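Local coordinates for penicillin-binding protein 2 (Pbp2) (Helicobacter pylori, PDB 5LP5) that probably binds penicillin and acts as a serine-type peptidoglycan transpeptidase in cell wall synthesis and shape maintenance, here in complex with MreC, at residues Val313-Gly318 against Ala511-Thr516; Leu442-Tyr447 against His542-Ala547; Asp496-His501 against Gly567-Gly572. All coordinates share one frame; numbering follows the deposited sequence.

Contact 1: residues Val313-Gly318 against Ala511-Thr516; sequences VKMGVG and ACKTGT
Met315 and Lys513 meet through their apolar parts, where the start of helix 314-324 faces strand 511-517. The thioether end of Met315 lies obliquely across the aliphatic portion of the lysine: CE comes to 3.5 Å from Lys513 CD, and SD sits 3.7 Å from Lys513 CG. Bends at chi2 and chi3 fold the methionine so that sulfur and methyl both touch the lysine. Leu484 and Met488 of helix 475-493 also pack on Met315.

A looser apolar touch joins the two lysines, Lys314 CD to Lys513 CE at 4.3 Å, and their side chains part towards different polar partners. Lys513 starts out with CG trans to the backbone N (chi1 -179°), then bends at chi2 and chi4, which brings NZ back to its own strand, where it donates to Thr514 O at 2.9 Å from above the carbonyl plane. Lys314 runs out extended to a salt bridge with Asp368, with weaker bonds to Ser311 OG and Val367 O. The two NZ atoms, Lys314 and Lys513, end 5.5 Å apart.

Ser311 and Lys314 fit the SxxK motif at a helix start, and Lys513-Thr514-Gly515 the KTG motif on the outermost strand of the sheet in this chain; their juxtaposition is consistent with the active-site cleft of a penicillin-binding transpeptidase domain.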
ATOM      1  N   VAL A 313     -37.791  24.004   2.877  1.00 44.34           N
ATOM      2  CA  VAL A 313     -37.739  24.759   4.122  1.00 44.72           C
ATOM      3  C   VAL A 313     -39.105  24.901   4.803  1.00 47.30           C
ATOM      4  O   VAL A 313     -39.180  25.278   5.981  1.00 49.85           O
ATOM      5  CB  VAL A 313     -37.183  26.171   3.879  1.00 43.02           C
ATOM      6  CG1 VAL A 313     -35.833  26.105   3.171  1.00 42.15           C
ATOM      7  CG2 VAL A 313     -38.171  27.013   3.075  1.00 43.84           C
ATOM      8  N   LYS A 314     -40.175  24.588   4.071  1.00 46.46           N
ATOM      9  CA  LYS A 314     -41.529  24.979   4.465  1.00 47.27           C
ATOM     10  C   LYS A 314     -41.967  24.482   5.829  1.00 47.92           C
ATOM     11  O   LYS A 314     -42.664  25.204   6.540  1.00 48.39           O
ATOM     12  CB  LYS A 314     -42.547  24.577   3.401  1.00 48.60           C
ATOM     13  CG  LYS A 314     -42.617  25.595   2.280  1.00 51.19           C
ATOM     14  CD  LYS A 314     -43.483  25.166   1.107  1.00 53.17           C
ATOM     15  CE  LYS A 314     -43.454  26.255   0.039  1.00 54.95           C
ATOM     16  NZ  LYS A 314     -44.260  25.921  -1.155  1.00 55.82           N
ATOM     17  N   MET A 315     -41.559  23.272   6.208  1.00 46.79           N
ATOM     18  CA  MET A 315     -41.904  22.776   7.537  1.00 48.45           C
ATOM     19  C   MET A 315     -41.094  23.485   8.650  1.00 50.60           C
ATOM     20  O   MET A 315     -41.549  23.590   9.798  1.00 55.47           O
ATOM     21  CB  MET A 315     -41.847  21.229   7.626  1.00 46.77           C
ATOM     22  CG  MET A 315     -40.647  20.491   7.019  1.00 45.20           C
ATOM     23  SD  MET A 315     -40.641  20.070   5.250  1.00 41.96           S
ATOM     24  CE  MET A 315     -42.330  19.561   5.058  1.00 44.51           C
ATOM     25  N   GLY A 316     -39.918  23.997   8.302  1.00 51.38           N
ATOM     26  CA  GLY A 316     -39.164  24.860   9.216  1.00 54.80           C
ATOM     27  C   GLY A 316     -39.810  26.225   9.378  1.00 56.66           C
ATOM     28  O   GLY A 316     -39.864  26.773  10.481  1.00 56.89           O
ATOM     29  N   VAL A 317     -40.305  26.758   8.265  1.00 57.89           N
ATOM     30  CA  VAL A 317     -41.022  28.041   8.233  1.00 60.53           C
ATOM     31  C   VAL A 317     -42.346  27.938   9.013  1.00 61.19           C
ATOM     32  O   VAL A 317     -42.646  28.755   9.882  1.00 56.71           O
ATOM     33  CB  VAL A 317     -41.326  28.468   6.768  1.00 60.48           C
ATOM     34  CG1 VAL A 317     -42.116  29.764   6.721  1.00 60.72           C
ATOM     35  CG2 VAL A 317     -40.045  28.611   5.959  1.00 59.99           C
ATOM     36  N   GLY A 318     -43.131  26.922   8.679  1.00 62.30           N
ATOM     37  CA  GLY A 318     -44.365  26.630   9.387  1.00 63.14           C
ATOM     38  C   GLY A 318     -44.129  26.516  10.876  1.00 63.86           C
ATOM     39  O   GLY A 318     -44.896  27.060  11.666  1.00 67.72           O
ATOM     40  N   ALA A 511     -42.007   9.348   3.841  1.00 53.46           N
ATOM     41  CA  ALA A 511     -42.443  10.703   4.170  1.00 53.85           C
ATOM     42  C   ALA A 511     -41.414  11.681   3.577  1.00 56.27           C
ATOM     43  O   ALA A 511     -40.228  11.566   3.853  1.00 58.93           O
ATOM     44  CB  ALA A 511     -42.527  10.864   5.678  1.00 51.86           C
ATOM     45  N   CYS A 512     -41.870  12.637   2.773  1.00 59.12           N
ATOM     46  CA  CYS A 512     -40.977  13.484   1.969  1.00 59.19           C
ATOM     47  C   CYS A 512     -41.391  14.969   1.951  1.00 56.92           C
ATOM     48  O   CYS A 512     -42.402  15.371   2.524  1.00 55.41           O
ATOM     49  CB  CYS A 512     -40.936  12.950   0.516  1.00 62.95           C
ATOM     50  SG  CYS A 512     -42.585  12.738  -0.235  1.00 76.31           S
ATOM     51  N   LYS A 513     -40.561  15.774   1.305  1.00 54.66           N
ATOM     52  CA  LYS A 513     -40.895  17.134   0.886  1.00 53.26           C
ATOM     53  C   LYS A 513     -40.097  17.422  -0.380  1.00 52.61           C
ATOM     54  O   LYS A 513     -38.893  17.181  -0.440  1.00 53.37           O
ATOM     55  CB  LYS A 513     -40.568  18.168   1.966  1.00 52.82           C
ATOM     56  CG  LYS A 513     -40.925  19.610   1.591  1.00 56.32           C
ATOM     57  CD  LYS A 513     -42.432  19.832   1.536  1.00 61.03           C
ATOM     58  CE  LYS A 513     -42.828  20.986   0.626  1.00 64.54           C
ATOM     59  NZ  LYS A 513     -42.839  20.621  -0.827  1.00 64.24           N
ATOM     60  N   THR A 514     -40.769  17.915  -1.405  1.00 52.92           N
ATOM     61  CA  THR A 514     -40.086  18.280  -2.638  1.00 52.29           C
ATOM     62  C   THR A 514     -39.656  19.741  -2.574  1.00 54.23           C
ATOM     63  O   THR A 514     -40.066  20.485  -1.664  1.00 54.06           O
ATOM     64  CB  THR A 514     -40.995  18.077  -3.860  1.00 51.42           C
ATOM     65  OG1 THR A 514     -42.290  18.627  -3.581  1.00 51.96           O
ATOM     66  CG2 THR A 514     -41.123  16.595  -4.181  1.00 49.75           C
ATOM     67  N   GLY A 515     -38.821  20.131  -3.537  1.00 53.50           N
ATOM     68  CA  GLY A 515     -38.452  21.535  -3.748  1.00 53.13           C
ATOM     69  C   GLY A 515     -38.022  21.809  -5.186  1.00 54.50           C
ATOM     70  O   GLY A 515     -37.678  20.899  -5.941  1.00 51.94           O
ATOM     71  N   THR A 516     -38.085  23.077  -5.587  1.00 57.94           N
ATOM     72  CA  THR A 516     -37.504  23.506  -6.860  1.00 56.68           C
ATOM     73  C   THR A 516     -36.814  24.837  -6.630  1.00 57.84           C
ATOM     74  O   THR A 516     -37.286  25.671  -5.855  1.00 59.77           O
ATOM     75  CB  THR A 516     -38.535  23.615  -8.011  1.00 56.97           C
ATOM     76  OG1 THR A 516     -39.090  22.323  -8.307  1.00 55.69           O
ATOM     77  CG2 THR A 516     -37.869  24.151  -9.280  1.00 57.70           C
TER

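Contact 2: residues Leu442-Tyr447 against His542-Ala547; sequences LQVLAY and HAWITA
Thr546 OG1, beside Val444 where helix 441-453 packs on the sheet, is gripped by two hydroxyls: it hydrogen-bonds Thr448 OG1, one turn further along the helix, and Thr559 OG1 on the neighbouring strand 556-562. Thr448 OG1 also bonds the carbonyl O of Val444, which links the strand hydroxyl through Thr448 to the helix backbone. With OG1 trans to its backbone N (chi1 -166°), Thr546 carries its hydroxyl into this network.

Val444 makes the apolar part of the contact and divides its two methyls between two strand residues. CG1 goes to the threonine, lying 3.8 Å from Thr546 CB. CG2 goes to the six-membered ring of Trp544, where it reaches both CH2 and CZ3 at 3.4 Å and comes in obliquely. The valine's CB follows behind, 3.7 Å from Trp544 CZ3.

Trp544 and Thr546 are two apart on the strand and point to the same face of a five-stranded antiparallel sheet. On the other face, Ile545 and Ala547 pack against Leu575 of helix 572-584, so the strand is layered between helices, as in the transpeptidase fold shared with beta-lactamases.

The indole is held by more than the valine. Its NE1 bonds Pro308 O, which restrains the ring's rotation, while Leu561 and Thr559 touch it from strand 556-562. Three residues after Val444, the hydroxyl of Tyr447 bonds Gly316 N near the start of helix 314-324, which joins this helix directly to the one that takes part in the contact of 313-318 with 511-516.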
ATOM      1  N   LEU A 442     -25.960  18.737   2.645  1.00 29.56           N
ATOM      2  CA  LEU A 442     -25.771  18.304   4.033  1.00 29.26           C
ATOM      3  C   LEU A 442     -26.755  18.991   5.001  1.00 31.29           C
ATOM      4  O   LEU A 442     -27.370  18.333   5.842  1.00 32.22           O
ATOM      5  CB  LEU A 442     -24.322  18.502   4.479  1.00 27.53           C
ATOM      6  CG  LEU A 442     -23.357  17.344   4.148  1.00 26.78           C
ATOM      7  CD1 LEU A 442     -21.906  17.732   4.450  1.00 27.24           C
ATOM      8  CD2 LEU A 442     -23.678  16.066   4.899  1.00 26.28           C
ATOM      9  N   GLN A 443     -26.909  20.300   4.872  1.00 34.21           N
ATOM     10  CA  GLN A 443     -27.812  21.061   5.744  1.00 36.13           C
ATOM     11  C   GLN A 443     -29.237  20.537   5.667  1.00 35.67           C
ATOM     12  O   GLN A 443     -29.896  20.337   6.710  1.00 34.32           O
ATOM     13  CB  GLN A 443     -27.753  22.570   5.419  1.00 38.81           C
ATOM     14  CG  GLN A 443     -26.503  23.233   6.009  1.00 40.52           C
ATOM     15  CD  GLN A 443     -26.301  24.681   5.619  1.00 39.46           C
ATOM     16  OE1 GLN A 443     -26.637  25.101   4.513  1.00 36.90           O
ATOM     17  NE2 GLN A 443     -25.736  25.453   6.539  1.00 38.53           N
ATOM     18  N   VAL A 444     -29.695  20.284   4.437  1.00 34.87           N
ATOM     19  CA  VAL A 444     -31.065  19.791   4.195  1.00 34.54           C
ATOM     20  C   VAL A 444     -31.268  18.420   4.846  1.00 34.05           C
ATOM     21  O   VAL A 444     -32.306  18.166   5.466  1.00 34.43           O
ATOM     22  CB  VAL A 444     -31.358  19.695   2.690  1.00 34.78           C
ATOM     23  CG1 VAL A 444     -32.741  19.118   2.439  1.00 35.66           C
ATOM     24  CG2 VAL A 444     -31.231  21.062   2.033  1.00 35.33           C
ATOM     25  N   LEU A 445     -30.261  17.555   4.703  1.00 33.21           N
ATOM     26  CA  LEU A 445     -30.247  16.213   5.294  1.00 31.59           C
ATOM     27  C   LEU A 445     -30.327  16.230   6.816  1.00 31.85           C
ATOM     28  O   LEU A 445     -31.147  15.491   7.404  1.00 33.57           O
ATOM     29  CB  LEU A 445     -28.977  15.467   4.866  1.00 30.45           C
ATOM     30  CG  LEU A 445     -28.717  14.098   5.505  1.00 30.12           C
ATOM     31  CD1 LEU A 445     -29.561  13.000   4.886  1.00 29.97           C
ATOM     32  CD2 LEU A 445     -27.251  13.744   5.392  1.00 29.98           C
ATOM     33  N   ALA A 446     -29.465  17.023   7.460  1.00 30.08           N
ATOM     34  CA  ALA A 446     -29.471  17.105   8.916  1.00 31.04           C
ATOM     35  C   ALA A 446     -30.833  17.620   9.390  1.00 33.65           C
ATOM     36  O   ALA A 446     -31.435  17.105  10.351  1.00 37.56           O
ATOM     37  CB  ALA A 446     -28.361  18.015   9.402  1.00 30.75           C
ATOM     38  N   TYR A 447     -31.294  18.646   8.693  1.00 34.09           N
ATOM     39  CA  TYR A 447     -32.593  19.259   8.925  1.00 36.09           C
ATOM     40  C   TYR A 447     -33.714  18.232   8.829  1.00 38.51           C
ATOM     41  O   TYR A 447     -34.547  18.135   9.735  1.00 45.29           O
ATOM     42  CB  TYR A 447     -32.766  20.416   7.905  1.00 35.12           C
ATOM     43  CG  TYR A 447     -34.169  20.861   7.553  1.00 34.02           C
ATOM     44  CD1 TYR A 447     -34.983  21.504   8.481  1.00 34.60           C
ATOM     45  CD2 TYR A 447     -34.648  20.693   6.262  1.00 33.51           C
ATOM     46  CE1 TYR A 447     -36.255  21.939   8.142  1.00 35.30           C
ATOM     47  CE2 TYR A 447     -35.911  21.116   5.906  1.00 35.08           C
ATOM     48  CZ  TYR A 447     -36.719  21.744   6.844  1.00 36.04           C
ATOM     49  OH  TYR A 447     -37.970  22.183   6.454  1.00 35.11           O
ATOM     50  N   HIS A 542     -33.236  23.761 -10.589  1.00 51.05           N
ATOM     51  CA  HIS A 542     -32.716  22.589  -9.884  1.00 51.47           C
ATOM     52  C   HIS A 542     -33.843  21.900  -9.108  1.00 52.53           C
ATOM     53  O   HIS A 542     -34.879  22.516  -8.814  1.00 50.60           O
ATOM     54  CB  HIS A 542     -31.611  22.956  -8.888  1.00 50.92           C
ATOM     55  CG  HIS A 542     -30.480  23.729  -9.477  1.00 50.07           C
ATOM     56  ND1 HIS A 542     -29.815  23.332 -10.615  1.00 51.06           N
ATOM     57  CD2 HIS A 542     -29.877  24.867  -9.066  1.00 51.94           C
ATOM     58  CE1 HIS A 542     -28.863  24.206 -10.891  1.00 54.14           C
ATOM     59  NE2 HIS A 542     -28.883  25.151  -9.969  1.00 54.66           N
ATOM     60  N   ALA A 543     -33.616  20.633  -8.760  1.00 50.47           N
ATOM     61  CA  ALA A 543     -34.659  19.803  -8.166  1.00 52.45           C
ATOM     62  C   ALA A 543     -34.234  19.213  -6.830  1.00 50.50           C
ATOM     63  O   ALA A 543     -33.173  18.609  -6.736  1.00 52.97           O
ATOM     64  CB  ALA A 543     -35.033  18.679  -9.122  1.00 54.69           C
ATOM     65  N   TRP A 544     -35.079  19.369  -5.814  1.00 47.25           N
ATOM     66  CA  TRP A 544     -34.828  18.810  -4.496  1.00 45.61           C
ATOM     67  C   TRP A 544     -35.876  17.758  -4.160  1.00 46.86           C
ATOM     68  O   TRP A 544     -37.005  17.794  -4.669  1.00 45.40           O
ATOM     69  CB  TRP A 544     -34.915  19.886  -3.408  1.00 45.26           C
ATOM     70  CG  TRP A 544     -33.722  20.770  -3.238  1.00 43.67           C
ATOM     71  CD1 TRP A 544     -33.534  22.008  -3.782  1.00 42.75           C
ATOM     72  CD2 TRP A 544     -32.567  20.507  -2.443  1.00 41.92           C
ATOM     73  NE1 TRP A 544     -32.336  22.525  -3.384  1.00 41.93           N
ATOM     74  CE2 TRP A 544     -31.718  21.627  -2.560  1.00 41.36           C
ATOM     75  CE3 TRP A 544     -32.158  19.430  -1.652  1.00 39.21           C
ATOM     76  CZ2 TRP A 544     -30.487  21.697  -1.921  1.00 38.83           C
ATOM     77  CZ3 TRP A 544     -30.945  19.510  -1.006  1.00 37.41           C
ATOM     78  CH2 TRP A 544     -30.124  20.627  -1.144  1.00 37.53           C
ATOM     79  N   ILE A 545     -35.486  16.836  -3.281  1.00 47.12           N
ATOM     80  CA  ILE A 545     -36.404  15.960  -2.565  1.00 46.09           C
ATOM     81  C   ILE A 545     -35.650  15.425  -1.358  1.00 43.98           C
ATOM     82  O   ILE A 545     -34.537  14.924  -1.480  1.00 44.50           O
ATOM     83  CB  ILE A 545     -36.922  14.802  -3.443  1.00 48.22           C
ATOM     84  CG1 ILE A 545     -37.939  13.938  -2.678  1.00 47.65           C
ATOM     85  CG2 ILE A 545     -35.762  13.968  -3.984  1.00 48.43           C
ATOM     86  CD1 ILE A 545     -38.867  13.145  -3.572  1.00 47.32           C
ATOM     87  N   THR A 546     -36.240  15.584  -0.184  1.00 42.82           N
ATOM     88  CA  THR A 546     -35.669  15.048   1.038  1.00 39.34           C
ATOM     89  C   THR A 546     -36.768  14.236   1.683  1.00 39.52           C
ATOM     90  O   THR A 546     -37.913  14.389   1.355  1.00 41.19           O
ATOM     91  CB  THR A 546     -35.136  16.164   1.948  1.00 37.97           C
ATOM     92  OG1 THR A 546     -34.300  15.610   2.965  1.00 34.90           O
ATOM     93  CG2 THR A 546     -36.270  16.936   2.584  1.00 40.42           C
ATOM     94  N   ALA A 547     -36.411  13.317   2.559  1.00 42.73           N
ATOM     95  CA  ALA A 547     -37.371  12.317   3.044  1.00 44.13           C
ATOM     96  C   ALA A 547     -36.819  11.500   4.210  1.00 40.77           C
ATOM     97  O   ALA A 547     -35.612  11.296   4.299  1.00 40.30           O
ATOM     98  CB  ALA A 547     -37.784  11.388   1.900  1.00 45.14           C
TER

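Contact 3: residues Asp496-His501 against Gly567-Gly572; sequences DGTAYH and GGSKLG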
ATOM      1  N   ASP A 496     -53.443  13.929  -3.363  1.00 75.95           N
ATOM      2  CA  ASP A 496     -53.192  15.337  -3.684  1.00 75.64           C
ATOM      3  C   ASP A 496     -51.724  15.714  -3.608  1.00 75.49           C
ATOM      4  O   ASP A 496     -51.284  16.660  -4.275  1.00 74.30           O
ATOM      5  CB  ASP A 496     -53.969  16.224  -2.717  1.00 73.97           C
ATOM      6  CG  ASP A 496     -55.448  16.117  -2.914  1.00 74.80           C
ATOM      7  OD1 ASP A 496     -55.852  15.787  -4.045  1.00 73.44           O
ATOM      8  OD2 ASP A 496     -56.201  16.375  -1.955  1.00 74.65           O
ATOM      9  N   GLY A 497     -50.984  14.982  -2.780  1.00 76.15           N
ATOM     10  CA  GLY A 497     -49.561  15.219  -2.566  1.00 75.33           C
ATOM     11  C   GLY A 497     -48.802  15.434  -3.855  1.00 75.74           C
ATOM     12  O   GLY A 497     -49.054  14.767  -4.862  1.00 79.52           O
ATOM     13  N   THR A 498     -47.880  16.387  -3.829  1.00 74.67           N
ATOM     14  CA  THR A 498     -47.064  16.678  -5.008  1.00 77.26           C
ATOM     15  C   THR A 498     -46.299  15.442  -5.485  1.00 72.96           C
ATOM     16  O   THR A 498     -46.149  15.223  -6.679  1.00 66.03           O
ATOM     17  CB  THR A 498     -46.078  17.850  -4.772  1.00 77.17           C
ATOM     18  OG1 THR A 498     -45.167  17.943  -5.878  1.00 79.75           O
ATOM     19  CG2 THR A 498     -45.283  17.668  -3.495  1.00 75.60           C
ATOM     20  N   ALA A 499     -45.850  14.625  -4.540  1.00 74.17           N
ATOM     21  CA  ALA A 499     -45.003  13.476  -4.841  1.00 71.90           C
ATOM     22  C   ALA A 499     -45.749  12.147  -4.736  1.00 74.23           C
ATOM     23  O   ALA A 499     -45.229  11.190  -4.165  1.00 78.78           O
ATOM     24  CB  ALA A 499     -43.817  13.479  -3.891  1.00 68.67           C
ATOM     25  N   TYR A 500     -46.958  12.074  -5.277  1.00 78.07           N
ATOM     26  CA  TYR A 500     -47.739  10.837  -5.197  1.00 81.64           C
ATOM     27  C   TYR A 500     -47.577   9.959  -6.438  1.00 83.00           C
ATOM     28  O   TYR A 500     -47.318   8.759  -6.329  1.00 76.85           O
ATOM     29  CB  TYR A 500     -49.214  11.144  -4.972  1.00 83.56           C
ATOM     30  CG  TYR A 500     -50.079   9.910  -4.970  1.00 86.54           C
ATOM     31  CD1 TYR A 500     -50.186   9.111  -3.828  1.00 85.56           C
ATOM     32  CD2 TYR A 500     -50.783   9.532  -6.108  1.00 88.63           C
ATOM     33  CE1 TYR A 500     -50.980   7.981  -3.811  1.00 85.87           C
ATOM     34  CE2 TYR A 500     -51.589   8.400  -6.100  1.00 92.07           C
ATOM     35  CZ  TYR A 500     -51.683   7.623  -4.945  1.00 89.84           C
ATOM     36  OH  TYR A 500     -52.468   6.480  -4.919  1.00 86.23           O
ATOM     37  N   HIS A 501     -47.729  10.567  -7.611  1.00 90.69           N
ATOM     38  CA  HIS A 501     -47.646   9.845  -8.884  1.00 92.65           C
ATOM     39  C   HIS A 501     -46.239   9.280  -9.128  1.00 81.58           C
ATOM     40  O   HIS A 501     -46.077   8.346  -9.907  1.00 79.07           O
ATOM     41  CB  HIS A 501     -48.124  10.733 -10.058  1.00104.81           C
ATOM     42  CG  HIS A 501     -47.051  11.591 -10.677  1.00119.78           C
ATOM     43  ND1 HIS A 501     -46.503  12.694 -10.048  1.00117.40           N
ATOM     44  CD2 HIS A 501     -46.426  11.499 -11.877  1.00123.90           C
ATOM     45  CE1 HIS A 501     -45.590  13.239 -10.834  1.00114.47           C
ATOM     46  NE2 HIS A 501     -45.525  12.535 -11.950  1.00120.36           N
ATOM     47  N   GLY A 567     -37.543  20.315 -11.459  1.00 62.37           N
ATOM     48  CA  GLY A 567     -38.735  20.029 -10.657  1.00 62.38           C
ATOM     49  C   GLY A 567     -38.611  18.876  -9.674  1.00 60.04           C
ATOM     50  O   GLY A 567     -38.190  17.769 -10.031  1.00 53.91           O
ATOM     51  N   GLY A 568     -39.008  19.151  -8.436  1.00 60.17           N
ATOM     52  CA  GLY A 568     -38.724  18.277  -7.290  1.00 57.14           C
ATOM     53  C   GLY A 568     -39.454  16.955  -7.289  1.00 54.22           C
ATOM     54  O   GLY A 568     -38.912  15.954  -6.843  1.00 48.50           O
ATOM     55  N   SER A 569     -40.679  16.965  -7.799  1.00 58.69           N
ATOM     56  CA  SER A 569     -41.508  15.774  -7.895  1.00 60.02           C
ATOM     57  C   SER A 569     -40.917  14.751  -8.863  1.00 57.70           C
ATOM     58  O   SER A 569     -41.055  13.552  -8.665  1.00 58.45           O
ATOM     59  CB  SER A 569     -42.910  16.171  -8.350  1.00 64.74           C
ATOM     60  OG  SER A 569     -43.803  15.072  -8.321  1.00 75.76           O
ATOM     61  N   LYS A 570     -40.223  15.241  -9.885  1.00 57.89           N
ATOM     62  CA  LYS A 570     -39.560  14.412 -10.896  1.00 59.17           C
ATOM     63  C   LYS A 570     -38.472  13.489 -10.307  1.00 53.77           C
ATOM     64  O   LYS A 570     -37.926  12.656 -11.008  1.00 52.32           O
ATOM     65  CB  LYS A 570     -38.952  15.363 -11.945  1.00 62.51           C
ATOM     66  CG  LYS A 570     -38.941  14.903 -13.399  1.00 67.53           C
ATOM     67  CD  LYS A 570     -39.226  16.069 -14.363  1.00 70.91           C
ATOM     68  CE  LYS A 570     -38.155  16.282 -15.439  1.00 74.27           C
ATOM     69  NZ  LYS A 570     -37.822  15.055 -16.215  1.00 78.83           N
ATOM     70  N   LEU A 571     -38.170  13.647  -9.026  1.00 53.39           N
ATOM     71  CA  LEU A 571     -37.124  12.878  -8.366  1.00 54.54           C
ATOM     72  C   LEU A 571     -37.636  11.772  -7.445  1.00 55.91           C
ATOM     73  O   LEU A 571     -36.848  11.134  -6.733  1.00 55.09           O
ATOM     74  CB  LEU A 571     -36.262  13.815  -7.524  1.00 53.59           C
ATOM     75  CG  LEU A 571     -35.508  14.908  -8.254  1.00 53.75           C
ATOM     76  CD1 LEU A 571     -34.606  15.605  -7.237  1.00 53.53           C
ATOM     77  CD2 LEU A 571     -34.696  14.313  -9.401  1.00 53.71           C
ATOM     78  N   GLY A 572     -38.946  11.555  -7.437  1.00 58.12           N
ATOM     79  CA  GLY A 572     -39.528  10.473  -6.654  1.00 57.28           C
ATOM     80  C   GLY A 572     -39.096   9.093  -7.120  1.00 55.80           C
ATOM     81  O   GLY A 572     -39.030   8.174  -6.320  1.00 49.51           O
TER
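Ser569 and Thr498 make the close part of this meeting of two loops. The serine hydroxyl donates to Thr498 O at 2.9 Å, the one hydrogen bond across the two segments. It arrives tilted: the donor stands 42° out of the carbonyl plane, with a C=O...O angle of 132°. A chi1 of -174° turns OG away from the serine's own N and out across the gap. Across these two segments the threonine hydroxyl makes only a packing contact, with Thr498 OG1 3.8 Å from Ser569 CB. Next to it the backbones draw together, Ala499 CA lying 5.2 Å from Ser569 CA, and the alanine is backed by Val491, Cys512 and Thr514.

The other side is looser and faces solvent. There the exposed His501 turns its ring so that CE1 approaches Ser569 OG at 3.6 Å, at the ring edge and near its plane, while His501 ND1 remains 4.0 Å from the same oxygen.

One partner is a type I beta turn, Gly497-Tyr500; the other is a short 3-10 segment, 569-571, leading into helix 572-584. Thr498 also packs on Thr514, on the strand that carries the probable KTG motif. Ser569 O also bonds Ser502 OG. Because the hydroxyl is the donor, the serine spends its proton on a main-chain carbonyl, so the Ser569-Thr498 bond does not itself read the threonine side chain.

Overall arrangement
From the N terminus, the chain passes 313-318 at the start of a helix, then 442-447 on a second helix, 496-501 in a loop, strand segment 511-516, strand segment 542-547 and finally 567-572. Contact 1 closes a loop of 192 residues at 511-516, contact 2 one of 94 at 542-547 and contact 3 one of 65 at 567-572. Every pair crosses, and none nests. Contacts 1 and 2 share one antiparallel sheet, where strands 511-517 and 542-549 are neighbours. Contact 3 joins the loop before strand 511-517 to the one before helix 572-584; Thr516 OG1 to Gly568 N ties it to contact 1, and Leu571 packing on Ala543 and Ile545 ties it to contact 2.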